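Local coordinates for protein glycoside Hydrolase (Bacteroides uniformis, PDB 5T99) that probably hydrolyses galactosidic bonds as a family 2 glycoside hydrolase in agarose breakdown by a gut bacterium, and binds the inhibitor galacto-isofagomine in its barrel pocket, at residues K715-R720 with T734-D739; M802-T807 with A814-N819; F762-N767 with M789-S794; S500-Y505 with K782-M787. All blocks are in the same frame, centred on the assembly; numbering follows the deposited sequence.

Contact 1: residues K715-R720 with T734-D739; sequences KLIPDR and TVRIED
With chi1 at -78° and the chain straight beyond CG, Glu738 lays its carboxylate across the methylenes of Lys715, whose CD lies 3.5 Å from Glu738 OE2. A bend at chi3 (58°) turns Arg736 to the same carboxylate in a salt bridge: NE and NH2 both hold Glu738 OE2, side-on, with the oxygen in the guanidinium plane and the two nitrogens on its anti side, somewhat out of the carboxylate plane. The NE bond, Arg736 NE to Glu738 OE2 at 2.8 Å, is the shorter and straighter. The other oxygen, OE1, takes a water that Lys715 NZ also binds, so the lysine reaches the acid through solvent while its methylenes cover it. Beyond, the Ile717 side chain slants across that of Arg736, Ile717 CD1 3.9 Å from Arg736 CD. Underneath, the strands pair antiparallel: Lys715 and Arg736 exchange two backbone bonds, as do Ile717 and Thr734. Leu716 and Val735 point to the opposite face, side by side, Leu716 CD2 being 4.0 Å from Val735 CG2. Strand 713-718 is an outer strand of its four-stranded sheet; strand 730-738 pairs on its other edge with 787-793, and Leu716 faces strand 814-821 of the second sheet.

Contact 2: residues M802-T807 with A814-N819; sequences MNITAT and AKTTIN
Met802 lies alongside Ile818, its terminal methyl CE 4.0 Å from Ile818 CB and as far from CG2. Its CG stands anti to the backbone N (chi1 174°), which keeps the chain pointing the same way as the isoleucine and sets the methyl beside it. Next on the same face, Ile804 sits beside Thr816, with CB and CG1 both touching the threonine methyl CG2; Ala806 and Ala814 continue the row. The reverse face is polar. There Asn803 ND2 gives a weak, bent bond to Thr817 OG1 at 3.2 Å, and Lys815 curls at chi4 so that NZ comes weakly to Thr805 OG1 at 3.4 Å. Six backbone bonds tie the strands, two at each of the pairs Met802-Ile818, Ile804-Thr816 and Ala806-Ala814. The last pair is the straightest, both angles at hydrogen being 175°, whereas Thr816 N reaches Ile804 O at 3.2 Å, tilted from the carbonyl plane. Between them the non-hydrogen-bonded pairs add CA-H...O contacts, such as Lys815 CA to Ile804 O at 3.3 Å. Strand 751-758 flanks 800-807, and the largely apolar row packs on Leu716, Pro718, Leu790 and Val792. The hairpin 800-807/814-821 thus belongs to one of two sheets packed face to face, a beta-sandwich arrangement, in the C-terminal domain.

Contact 3: residues F762-N767 with M789-S794; sequences FRAVGN and MLIVQS
A classic beta bulge interrupts the pairing of these two antiparallel strands: two residues, Arg763 and Ala764, stand opposite the single Ile791. The carbonyl of Ile791 accepts from both of their nitrogens, each at 3.0 Å: Arg763 N to Ile791 O, bent at hydrogen but in the carbonyl plane, and Ala764 N to Ile791 O, straighter but tilted from that plane. In return Ile791 N reaches Ala764 O at 2.6 Å, a short bond. Past the bulge, regular pairing resumes, and Gly766 and Met789 exchange two backbone bonds.

The bulge shifts the register by one residue, and Phe762, whose CB leads away from the partner strand, brings its ring back toward Leu790 and crosses it at a slant. Leu790 CD1, 3.6 Å from Phe762 CE1, and Val765 CG1 lie at the ring's edge, and Ala764 N over one face. Leu790, Val765 and Val792 belong to the interior of this beta-sandwich domain, where Phe754, Val756, Met802 and Ile804 of the second sheet meet them. On the other face, Ala764 CB lies 4.1 Å from Ile791 CD1, and Arg763 runs alongside Gln793. That face is turned to the barrel side of the molecule: Arg763 touches Met321, Ala764 touches Pro320, and Met789 touches Cys593.

Contact 4: residues S500-Y505 with K782-M787; sequences SSRGVY and KAFSGM
The guanidinium of Arg502 presents its edge to a cluster of turn carbonyls, those of Phe784, Ser785 and Met787, the bonded Phe784 O lying some way out of its plane. Arg502 NH2 reaches Phe784 O at 2.9 Å from 43° above the carbonyl plane, and Arg502 NH1 adds a weak bond to Phe784 O at 3.3 Å. The same oxygen accepts Met787 N from the opposite face of its plane, so it is held by the turn and by the arginine together. The ring of Phe784 has Ser785 OG over one face, offset toward the rim, and Ser501 CB at its edge. Val504 CG2 comes obliquely to it, 3.7 Å from Phe784 CZ, the two side chains crossing at about a right angle.

Arg502 gets there by an extended start, CG anti to N (chi1 -175°), and a bend at chi3 (55°). Its backbone carbonyl is used too: Ser785 OG donates to Arg502 O at 2.8 Å. The backbone of Gly503 lies close to Ser785, and its positive phi fits the type II turn Ser501-Val504. Met787 lies beside the guanidinium, with CE 3.8 Å from Arg502 NH1. Arg502 has further partners: NE in a salt bridge with Asp591, NH2 in a hydrogen bond to Asn767 O.

The type II turn thus meets a type I' turn, Phe784-Met787. The latter, closed by paired backbone bonds between Phe784 and Met787, has the two-residue geometry familiar from hairpins but connects strands of the two sheets; here it docks the C-terminal domain onto a loop following barrel strand 490-495.

Contacts 1 and 3 lie in one four-stranded sheet, where strands 730-738 and 787-793 are neighbours, while contact 2 is the hairpin of the facing sheet. One face each of contacts 1 and 3 lines the interior opposite contact 2. Contact 3 is the most buried; contacts 1 and 2 each carry charged or polar side chains on their outward faces. Contact 4 differs in kind, joining two loops far apart in sequence through an arginine and a serine, with no strand pairing between them. It still adjoins the sheet: Asn767 of contact 3 bonds the backbone of Lys782, and Ile737 of contact 1 meets Gly786.

Contact 1: residues K715-R720 with T734-D739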
loop_
_atom_site.group_PDB
_atom_site.type_symbol
_atom_site.label_atom_id
_atom_site.label_comp_id
_atom_site.label_asym_id
_atom_site.label_seq_id
_atom_site.Cartn_x
_atom_site.Cartn_y
_atom_site.Cartn_z
ATOM N N LYS A 715 -10.911 -19.030 -20.494
ATOM C CA LYS A 715 -9.864 -19.712 -19.726
ATOM C C LYS A 715 -9.769 -19.042 -18.363
ATOM O O LYS A 715 -9.891 -17.820 -18.266
ATOM C CB LYS A 715 -8.518 -19.674 -20.456
ATOM C CG LYS A 715 -7.635 -20.893 -20.175
ATOM C CD LYS A 715 -6.168 -20.659 -20.562
ATOM C CE LYS A 715 -5.243 -21.813 -20.153
ATOM N NZ LYS A 715 -5.058 -22.844 -21.222
ATOM N N LEU A 716 -9.584 -19.846 -17.314
ATOM C CA LEU A 716 -9.465 -19.351 -15.933
ATOM C C LEU A 716 -8.076 -19.661 -15.399
ATOM O O LEU A 716 -7.643 -20.808 -15.461
ATOM C CB LEU A 716 -10.512 -19.998 -15.018
ATOM C CG LEU A 716 -11.975 -19.766 -15.378
ATOM C CD1 LEU A 716 -12.874 -20.612 -14.487
ATOM C CD2 LEU A 716 -12.366 -18.300 -15.273
ATOM N N ILE A 717 -7.390 -18.647 -14.871
ATOM C CA ILE A 717 -6.033 -18.819 -14.314
ATOM C C ILE A 717 -5.949 -18.258 -12.880
ATOM O O ILE A 717 -5.742 -17.055 -12.689
ATOM C CB ILE A 717 -4.950 -18.194 -15.223
ATOM C CG1 ILE A 717 -5.178 -18.625 -16.678
ATOM C CG2 ILE A 717 -3.551 -18.598 -14.749
ATOM C CD1 ILE A 717 -4.085 -18.196 -17.631
ATOM N N PRO A 718 -6.125 -19.131 -11.868
ATOM C CA PRO A 718 -5.899 -18.712 -10.486
ATOM C C PRO A 718 -4.430 -18.404 -10.239
ATOM O O PRO A 718 -3.562 -19.142 -10.722
ATOM C CB PRO A 718 -6.331 -19.937 -9.664
ATOM C CG PRO A 718 -7.140 -20.782 -10.598
ATOM C CD PRO A 718 -6.534 -20.547 -11.939
ATOM N N ASP A 719 -4.155 -17.314 -9.525
ATOM C CA ASP A 719 -2.777 -17.005 -9.132
ATOM C C ASP A 719 -2.274 -17.998 -8.077
ATOM O O ASP A 719 -1.107 -18.352 -8.080
ATOM C CB ASP A 719 -2.608 -15.536 -8.691
ATOM C CG ASP A 719 -3.376 -15.180 -7.416
ATOM O OD1 ASP A 719 -4.337 -15.888 -7.027
ATOM O OD2 ASP A 719 -3.021 -14.145 -6.816
ATOM N N ARG A 720 -3.172 -18.462 -7.212
ATOM C CA ARG A 720 -2.866 -19.489 -6.223
ATOM C C ARG A 720 -3.978 -20.547 -6.168
ATOM O O ARG A 720 -5.144 -20.231 -5.883
ATOM C CB ARG A 720 -2.664 -18.842 -4.853
ATOM C CG ARG A 720 -1.354 -18.068 -4.730
ATOM C CD ARG A 720 -1.005 -17.803 -3.276
ATOM N NE ARG A 720 -2.123 -17.126 -2.651
ATOM C CZ ARG A 720 -2.679 -17.401 -1.470
ATOM N NH1 ARG A 720 -2.208 -18.331 -0.642
ATOM N NH2 ARG A 720 -3.734 -16.678 -1.100
ATOM N N THR A 734 -7.545 -14.831 -12.974
ATOM C CA THR A 734 -7.579 -14.124 -14.247
ATOM C C THR A 734 -8.561 -14.816 -15.185
ATOM O O THR A 734 -8.590 -16.048 -15.257
ATOM C CB THR A 734 -6.192 -14.088 -14.931
ATOM O OG1 THR A 734 -5.244 -13.443 -14.070
ATOM C CG2 THR A 734 -6.256 -13.333 -16.270
ATOM N N VAL A 735 -9.351 -14.018 -15.902
ATOM C CA VAL A 735 -10.373 -14.516 -16.809
ATOM C C VAL A 735 -10.043 -14.011 -18.199
ATOM O O VAL A 735 -10.065 -12.814 -18.433
ATOM C CB VAL A 735 -11.782 -14.030 -16.407
ATOM C CG1 VAL A 735 -12.840 -14.624 -17.345
ATOM C CG2 VAL A 735 -12.080 -14.370 -14.944
ATOM N N ARG A 736 -9.740 -14.937 -19.108
ATOM C CA ARG A 736 -9.341 -14.623 -20.481
ATOM C C ARG A 736 -10.462 -14.978 -21.454
ATOM O O ARG A 736 -11.128 -16.002 -21.283
ATOM C CB ARG A 736 -8.083 -15.410 -20.854
ATOM C CG ARG A 736 -6.817 -14.900 -20.186
ATOM C CD ARG A 736 -5.698 -15.915 -20.311
ATOM N NE ARG A 736 -5.384 -16.266 -21.698
ATOM C CZ ARG A 736 -4.624 -15.544 -22.527
ATOM N NH1 ARG A 736 -4.093 -14.382 -22.144
ATOM N NH2 ARG A 736 -4.394 -15.989 -23.767
ATOM N N ILE A 737 -10.665 -14.125 -22.460
ATOM C CA ILE A 737 -11.565 -14.429 -23.565
ATOM C C ILE A 737 -10.670 -14.835 -24.725
ATOM O O ILE A 737 -9.923 -14.007 -25.260
ATOM C CB ILE A 737 -12.467 -13.232 -23.958
ATOM C CG1 ILE A 737 -13.247 -12.693 -22.751
ATOM C CG2 ILE A 737 -13.440 -13.629 -25.060
ATOM C CD1 ILE A 737 -14.169 -13.699 -22.075
ATOM N N GLU A 738 -10.743 -16.116 -25.093
ATOM C CA GLU A 738 -9.883 -16.690 -26.137
ATOM C C GLU A 738 -10.664 -17.102 -27.395
ATOM O O GLU A 738 -11.860 -17.405 -27.337
ATOM C CB GLU A 738 -9.109 -17.895 -25.579
ATOM C CG GLU A 738 -7.917 -17.508 -24.714
ATOM C CD GLU A 738 -7.265 -18.682 -23.981
ATOM O OE1 GLU A 738 -7.721 -19.843 -24.123
ATOM O OE2 GLU A 738 -6.276 -18.433 -23.252
ATOM N N ASP A 739 -9.969 -17.109 -28.529
ATOM C CA ASP A 739 -10.512 -17.672 -29.768
ATOM C C ASP A 739 -10.422 -19.218 -29.755
ATOM O O ASP A 739 -10.040 -19.803 -28.736
ATOM C CB ASP A 739 -9.854 -17.021 -31.007
ATOM C CG ASP A 739 -8.404 -17.437 -31.225
ATOM O OD1 ASP A 739 -7.907 -18.400 -30.600
ATOM O OD2 ASP A 739 -7.761 -16.775 -32.064
HETATM O O HOH W 1 -6.839 -22.307 -23.393
HETATM O O HOH W 2 -4.571 -14.268 -11.685
#

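Contact 2: residues M802-T807 with A814-N819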
loop_
_atom_site.group_PDB
_atom_site.type_symbol
_atom_site.label_atom_id
_atom_site.label_comp_id
_atom_site.label_asym_id
_atom_site.label_seq_id
_atom_site.Cartn_x
_atom_site.Cartn_y
_atom_site.Cartn_z
ATOM N N MET A 802 -13.069 -25.691 -3.511
ATOM C CA MET A 802 -13.939 -24.597 -3.896
ATOM C C MET A 802 -14.000 -24.674 -5.410
ATOM O O MET A 802 -12.964 -24.578 -6.072
ATOM C CB MET A 802 -13.352 -23.273 -3.430
ATOM C CG MET A 802 -14.127 -22.057 -3.902
ATOM S SD MET A 802 -13.581 -20.439 -3.321
ATOM C CE MET A 802 -12.028 -20.767 -2.484
ATOM N N ASN A 803 -15.207 -24.850 -5.949
ATOM C CA ASN A 803 -15.407 -25.098 -7.386
ATOM C C ASN A 803 -15.981 -23.888 -8.080
ATOM O O ASN A 803 -17.065 -23.432 -7.734
ATOM C CB ASN A 803 -16.332 -26.295 -7.594
ATOM C CG ASN A 803 -15.820 -27.538 -6.898
ATOM O OD1 ASN A 803 -16.513 -28.118 -6.060
ATOM N ND2 ASN A 803 -14.587 -27.935 -7.212
ATOM N N ILE A 804 -15.244 -23.382 -9.065
ATOM C CA ILE A 804 -15.621 -22.183 -9.798
ATOM C C ILE A 804 -16.142 -22.583 -11.175
ATOM O O ILE A 804 -15.591 -23.475 -11.814
ATOM C CB ILE A 804 -14.418 -21.229 -10.000
ATOM C CG1 ILE A 804 -13.577 -21.090 -8.717
ATOM C CG2 ILE A 804 -14.881 -19.874 -10.516
ATOM C CD1 ILE A 804 -14.345 -20.757 -7.454
ATOM N N THR A 805 -17.186 -21.891 -11.625
ATOM C CA THR A 805 -17.717 -22.045 -12.977
ATOM C C THR A 805 -17.897 -20.658 -13.588
ATOM O O THR A 805 -18.525 -19.793 -12.984
ATOM C CB THR A 805 -19.053 -22.816 -12.952
ATOM O OG1 THR A 805 -18.816 -24.143 -12.466
ATOM C CG2 THR A 805 -19.688 -22.895 -14.340
ATOM N N ALA A 806 -17.323 -20.456 -14.774
ATOM C CA ALA A 806 -17.432 -19.193 -15.507
ATOM C C ALA A 806 -18.095 -19.449 -16.852
ATOM O O ALA A 806 -17.605 -20.260 -17.646
ATOM C CB ALA A 806 -16.063 -18.559 -15.705
ATOM N N THR A 807 -19.206 -18.751 -17.088
ATOM C CA THR A 807 -20.028 -18.900 -18.284
ATOM C C THR A 807 -20.179 -17.550 -18.954
ATOM O O THR A 807 -20.009 -16.508 -18.319
ATOM C CB THR A 807 -21.437 -19.420 -17.940
ATOM O OG1 THR A 807 -22.130 -18.462 -17.136
ATOM C CG2 THR A 807 -21.361 -20.729 -17.176
ATOM N N ALA A 814 -15.970 -22.439 -18.600
ATOM C CA ALA A 814 -14.693 -22.791 -17.944
ATOM C C ALA A 814 -14.888 -23.154 -16.477
ATOM O O ALA A 814 -15.737 -22.580 -15.798
ATOM C CB ALA A 814 -13.717 -21.640 -18.059
ATOM N N LYS A 815 -14.096 -24.110 -15.999
ATOM C CA LYS A 815 -14.116 -24.517 -14.590
ATOM C C LYS A 815 -12.709 -24.559 -14.015
ATOM O O LYS A 815 -11.733 -24.777 -14.733
ATOM C CB LYS A 815 -14.769 -25.892 -14.421
ATOM C CG LYS A 815 -16.264 -25.920 -14.720
ATOM C CD LYS A 815 -16.769 -27.339 -14.961
ATOM C CE LYS A 815 -18.245 -27.364 -15.338
ATOM N NZ LYS A 815 -19.137 -26.999 -14.206
ATOM N N THR A 816 -12.610 -24.331 -12.715
ATOM C CA THR A 816 -11.347 -24.541 -12.001
ATOM C C THR A 816 -11.651 -24.781 -10.537
ATOM O O THR A 816 -12.694 -24.336 -10.032
ATOM C CB THR A 816 -10.355 -23.356 -12.196
ATOM O OG1 THR A 816 -9.044 -23.732 -11.753
ATOM C CG2 THR A 816 -10.811 -22.118 -11.451
ATOM N N THR A 817 -10.747 -25.494 -9.871
ATOM C CA THR A 817 -10.878 -25.771 -8.444
ATOM C C THR A 817 -9.784 -25.070 -7.647
ATOM O O THR A 817 -8.613 -25.075 -8.034
ATOM C CB THR A 817 -10.836 -27.286 -8.139
ATOM O OG1 THR A 817 -11.860 -27.948 -8.882
ATOM C CG2 THR A 817 -11.065 -27.554 -6.642
ATOM N N ILE A 818 -10.188 -24.469 -6.531
ATOM C CA ILE A 818 -9.258 -23.906 -5.562
ATOM C C ILE A 818 -9.347 -24.784 -4.314
ATOM O O ILE A 818 -10.442 -25.028 -3.795
ATOM C CB ILE A 818 -9.595 -22.434 -5.220
ATOM C CG1 ILE A 818 -9.680 -21.572 -6.483
ATOM C CG2 ILE A 818 -8.566 -21.858 -4.259
ATOM C CD1 ILE A 818 -8.425 -21.519 -7.337
ATOM N N ASN A 819 -8.190 -25.265 -3.857
ATOM C CA ASN A 819 -8.111 -26.076 -2.643
ATOM C C ASN A 819 -7.855 -25.194 -1.424
ATOM O O ASN A 819 -7.039 -24.280 -1.470
ATOM C CB ASN A 819 -7.041 -27.163 -2.788
ATOM C CG ASN A 819 -7.529 -28.340 -3.608
ATOM O OD1 ASN A 819 -8.388 -29.097 -3.164
ATOM N ND2 ASN A 819 -7.000 -28.491 -4.812
#

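Contact 3: residues F762-N767 with M789-S794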
loop_
_atom_site.group_PDB
_atom_site.type_symbol
_atom_site.label_atom_id
_atom_site.label_comp_id
_atom_site.label_asym_id
_atom_site.label_seq_id
_atom_site.Cartn_x
_atom_site.Cartn_y
_atom_site.Cartn_z
ATOM N N PHE A 762 -17.931 -16.490 -3.561
ATOM C CA PHE A 762 -17.675 -15.330 -4.394
ATOM C C PHE A 762 -17.334 -14.129 -3.505
ATOM O O PHE A 762 -18.045 -13.867 -2.535
ATOM C CB PHE A 762 -18.900 -14.996 -5.249
ATOM C CG PHE A 762 -18.748 -13.717 -5.994
ATOM C CD1 PHE A 762 -17.937 -13.664 -7.121
ATOM C CD2 PHE A 762 -19.331 -12.545 -5.531
ATOM C CE1 PHE A 762 -17.744 -12.475 -7.798
ATOM C CE2 PHE A 762 -19.142 -11.350 -6.204
ATOM C CZ PHE A 762 -18.346 -11.311 -7.338
ATOM N N ARG A 763 -16.269 -13.398 -3.846
ATOM C CA ARG A 763 -15.908 -12.180 -3.103
ATOM C C ARG A 763 -16.018 -10.918 -3.931
ATOM O O ARG A 763 -16.683 -9.961 -3.504
ATOM C CB ARG A 763 -14.505 -12.281 -2.492
ATOM C CG ARG A 763 -14.080 -11.082 -1.641
ATOM C CD ARG A 763 -15.098 -10.694 -0.567
ATOM N NE ARG A 763 -14.690 -9.470 0.114
ATOM C CZ ARG A 763 -14.822 -8.234 -0.383
ATOM N NH1 ARG A 763 -15.377 -8.016 -1.586
ATOM N NH2 ARG A 763 -14.392 -7.187 0.327
ATOM N N ALA A 764 -15.360 -10.888 -5.088
ATOM C CA ALA A 764 -15.415 -9.698 -5.952
ATOM C C ALA A 764 -14.971 -9.953 -7.386
ATOM O O ALA A 764 -14.386 -10.988 -7.690
ATOM C CB ALA A 764 -14.584 -8.567 -5.343
ATOM N N VAL A 765 -15.250 -8.977 -8.248
ATOM C CA VAL A 765 -14.813 -8.977 -9.642
ATOM C C VAL A 765 -14.275 -7.622 -10.076
ATOM O O VAL A 765 -14.636 -6.603 -9.514
ATOM C CB VAL A 765 -15.959 -9.335 -10.609
ATOM C CG1 VAL A 765 -16.215 -10.836 -10.618
ATOM C CG2 VAL A 765 -17.232 -8.560 -10.273
ATOM N N GLY A 766 -13.423 -7.624 -11.095
ATOM C CA GLY A 766 -12.924 -6.387 -11.690
ATOM C C GLY A 766 -12.482 -6.600 -13.120
ATOM O O GLY A 766 -12.438 -7.739 -13.598
ATOM N N ASN A 767 -12.187 -5.501 -13.809
ATOM C CA ASN A 767 -11.588 -5.571 -15.148
ATOM C C ASN A 767 -10.576 -4.465 -15.539
ATOM O O ASN A 767 -10.073 -4.474 -16.674
ATOM C CB ASN A 767 -12.700 -5.695 -16.209
ATOM C CG ASN A 767 -13.666 -4.521 -16.212
ATOM O OD1 ASN A 767 -13.450 -3.501 -15.561
ATOM N ND2 ASN A 767 -14.754 -4.671 -16.951
ATOM N N MET A 789 -11.319 -10.259 -13.981
ATOM C CA MET A 789 -10.675 -10.839 -12.806
ATOM C C MET A 789 -11.723 -11.210 -11.788
ATOM O O MET A 789 -12.484 -10.350 -11.350
ATOM C CB MET A 789 -9.694 -9.826 -12.206
ATOM C CG MET A 789 -8.957 -10.284 -10.946
ATOM S SD MET A 789 -7.729 -11.563 -11.246
ATOM C CE MET A 789 -6.557 -10.659 -12.267
ATOM N N LEU A 790 -11.738 -12.488 -11.418
ATOM C CA LEU A 790 -12.641 -13.012 -10.409
ATOM C C LEU A 790 -11.862 -13.167 -9.113
ATOM O O LEU A 790 -10.738 -13.660 -9.122
ATOM C CB LEU A 790 -13.185 -14.383 -10.851
ATOM C CG LEU A 790 -14.030 -15.135 -9.817
ATOM C CD1 LEU A 790 -15.320 -14.384 -9.555
ATOM C CD2 LEU A 790 -14.322 -16.556 -10.265
ATOM N N ILE A 791 -12.474 -12.785 -7.995
ATOM C CA ILE A 791 -11.832 -12.918 -6.691
ATOM C C ILE A 791 -12.692 -13.806 -5.803
ATOM O O ILE A 791 -13.835 -13.485 -5.528
ATOM C CB ILE A 791 -11.577 -11.536 -6.026
ATOM C CG1 ILE A 791 -10.774 -10.628 -6.971
ATOM C CG2 ILE A 791 -10.806 -11.707 -4.719
ATOM C CD1 ILE A 791 -10.712 -9.172 -6.554
ATOM N N VAL A 792 -12.141 -14.926 -5.357
ATOM C CA VAL A 792 -12.844 -15.782 -4.400
ATOM C C VAL A 792 -12.130 -15.760 -3.055
ATOM O O VAL A 792 -10.993 -15.337 -2.971
ATOM C CB VAL A 792 -13.064 -17.228 -4.923
ATOM C CG1 VAL A 792 -13.859 -17.194 -6.221
ATOM C CG2 VAL A 792 -11.753 -18.000 -5.097
ATOM N N GLN A 793 -12.839 -16.200 -2.018
ATOM C CA GLN A 793 -12.387 -16.132 -0.638
ATOM C C GLN A 793 -12.782 -17.389 0.117
ATOM O O GLN A 793 -13.879 -17.896 -0.066
ATOM C CB GLN A 793 -13.020 -14.931 0.047
ATOM C CG GLN A 793 -12.466 -14.635 1.434
ATOM C CD GLN A 793 -12.880 -13.268 1.937
ATOM O OE1 GLN A 793 -12.042 -12.391 2.165
ATOM N NE2 GLN A 793 -14.173 -13.081 2.117
ATOM N N SER A 794 -11.901 -17.874 0.987
ATOM C CA SER A 794 -12.226 -19.025 1.830
ATOM C C SER A 794 -13.333 -18.693 2.844
ATOM O O SER A 794 -13.634 -17.525 3.096
ATOM C CB SER A 794 -10.973 -19.536 2.562
ATOM O OG SER A 794 -10.431 -18.536 3.411
#

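Contact 4: residues S500-Y505 with K782-M787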
loop_
_atom_site.group_PDB
_atom_site.type_symbol
_atom_site.label_atom_id
_atom_site.label_comp_id
_atom_site.label_asym_id
_atom_site.label_seq_id
_atom_site.Cartn_x
_atom_site.Cartn_y
_atom_site.Cartn_z
ATOM N N SER A 500 -2.774 5.768 -19.117
ATOM C CA SER A 500 -3.113 4.780 -20.135
ATOM C C SER A 500 -4.250 3.880 -19.664
ATOM O O SER A 500 -4.505 3.761 -18.463
ATOM C CB SER A 500 -1.895 3.936 -20.505
ATOM O OG SER A 500 -1.356 3.260 -19.388
ATOM N N SER A 501 -4.960 3.294 -20.623
ATOM C CA SER A 501 -5.918 2.219 -20.354
ATOM C C SER A 501 -5.285 0.929 -20.867
ATOM O O SER A 501 -4.662 0.936 -21.933
ATOM C CB SER A 501 -7.250 2.479 -21.062
ATOM O OG SER A 501 -7.798 3.745 -20.711
ATOM N N ARG A 502 -5.431 -0.159 -20.105
ATOM C CA ARG A 502 -4.850 -1.466 -20.457
ATOM C C ARG A 502 -5.344 -1.944 -21.814
ATOM O O ARG A 502 -6.549 -2.022 -22.027
ATOM C CB ARG A 502 -5.225 -2.531 -19.408
ATOM C CG ARG A 502 -4.552 -3.887 -19.630
ATOM C CD ARG A 502 -4.745 -4.831 -18.449
ATOM N NE ARG A 502 -6.154 -4.999 -18.117
ATOM C CZ ARG A 502 -7.031 -5.733 -18.807
ATOM N NH1 ARG A 502 -6.666 -6.409 -19.895
ATOM N NH2 ARG A 502 -8.299 -5.790 -18.401
ATOM N N GLY A 503 -4.417 -2.261 -22.711
ATOM C CA GLY A 503 -4.751 -2.838 -24.009
ATOM C C GLY A 503 -5.567 -1.977 -24.969
ATOM O O GLY A 503 -6.257 -2.516 -25.828
ATOM N N VAL A 504 -5.481 -0.652 -24.832
ATOM C CA VAL A 504 -6.200 0.276 -25.703
ATOM C C VAL A 504 -5.184 1.115 -26.458
ATOM O O VAL A 504 -4.372 1.791 -25.850
ATOM C CB VAL A 504 -7.157 1.186 -24.906
ATOM C CG1 VAL A 504 -7.841 2.195 -25.824
ATOM C CG2 VAL A 504 -8.196 0.340 -24.177
ATOM N N TYR A 505 -5.243 1.050 -27.785
ATOM C CA TYR A 505 -4.361 1.801 -28.679
ATOM C C TYR A 505 -5.248 2.583 -29.642
ATOM O O TYR A 505 -6.225 2.031 -30.193
ATOM C CB TYR A 505 -3.436 0.843 -29.443
ATOM C CG TYR A 505 -2.829 -0.180 -28.536
ATOM C CD1 TYR A 505 -1.665 0.098 -27.825
ATOM C CD2 TYR A 505 -3.455 -1.407 -28.327
ATOM C CE1 TYR A 505 -1.122 -0.832 -26.967
ATOM C CE2 TYR A 505 -2.921 -2.347 -27.460
ATOM C CZ TYR A 505 -1.757 -2.050 -26.782
ATOM O OH TYR A 505 -1.227 -2.980 -25.923
ATOM N N LYS A 782 -17.851 -7.897 -17.190
ATOM C CA LYS A 782 -17.455 -7.838 -18.585
ATOM C C LYS A 782 -15.950 -7.860 -18.684
ATOM O O LYS A 782 -15.252 -7.268 -17.851
ATOM C CB LYS A 782 -17.959 -6.558 -19.242
ATOM C CG LYS A 782 -19.478 -6.451 -19.329
ATOM C CD LYS A 782 -19.912 -5.073 -19.817
ATOM C CE LYS A 782 -19.733 -4.931 -21.320
ATOM N NZ LYS A 782 -19.337 -3.546 -21.692
ATOM N N ALA A 783 -15.447 -8.528 -19.714
ATOM C CA ALA A 783 -14.041 -8.425 -20.053
ATOM C C ALA A 783 -13.754 -7.001 -20.494
ATOM O O ALA A 783 -14.653 -6.296 -20.954
ATOM C CB ALA A 783 -13.659 -9.406 -21.149
ATOM N N PHE A 784 -12.506 -6.579 -20.288
ATOM C CA PHE A 784 -11.976 -5.337 -20.835
ATOM C C PHE A 784 -10.644 -5.696 -21.465
ATOM O O PHE A 784 -9.817 -6.371 -20.841
ATOM C CB PHE A 784 -11.797 -4.274 -19.741
ATOM C CG PHE A 784 -11.291 -2.948 -20.259
ATOM C CD1 PHE A 784 -12.121 -2.112 -20.999
ATOM C CD2 PHE A 784 -9.981 -2.535 -20.008
ATOM C CE1 PHE A 784 -11.660 -0.896 -21.484
ATOM C CE2 PHE A 784 -9.512 -1.319 -20.493
ATOM C CZ PHE A 784 -10.353 -0.499 -21.234
ATOM N N SER A 785 -10.451 -5.268 -22.707
ATOM C CA SER A 785 -9.268 -5.616 -23.489
ATOM C C SER A 785 -8.838 -7.086 -23.339
ATOM O O SER A 785 -7.658 -7.387 -23.131
ATOM C CB SER A 785 -8.123 -4.653 -23.163
ATOM O OG SER A 785 -8.471 -3.328 -23.528
ATOM N N GLY A 786 -9.823 -7.981 -23.439
ATOM C CA GLY A 786 -9.615 -9.424 -23.413
ATOM C C GLY A 786 -9.773 -10.111 -22.065
ATOM O O GLY A 786 -9.904 -11.342 -22.020
ATOM N N MET A 787 -9.774 -9.346 -20.972
ATOM C CA MET A 787 -9.653 -9.941 -19.647
ATOM C C MET A 787 -10.518 -9.288 -18.592
ATOM O O MET A 787 -10.918 -8.124 -18.697
ATOM C CB MET A 787 -8.192 -9.909 -19.174
ATOM C CG MET A 787 -7.305 -10.984 -19.794
ATOM S SD MET A 787 -5.606 -11.005 -19.167
ATOM C CE MET A 787 -4.820 -9.764 -20.197
#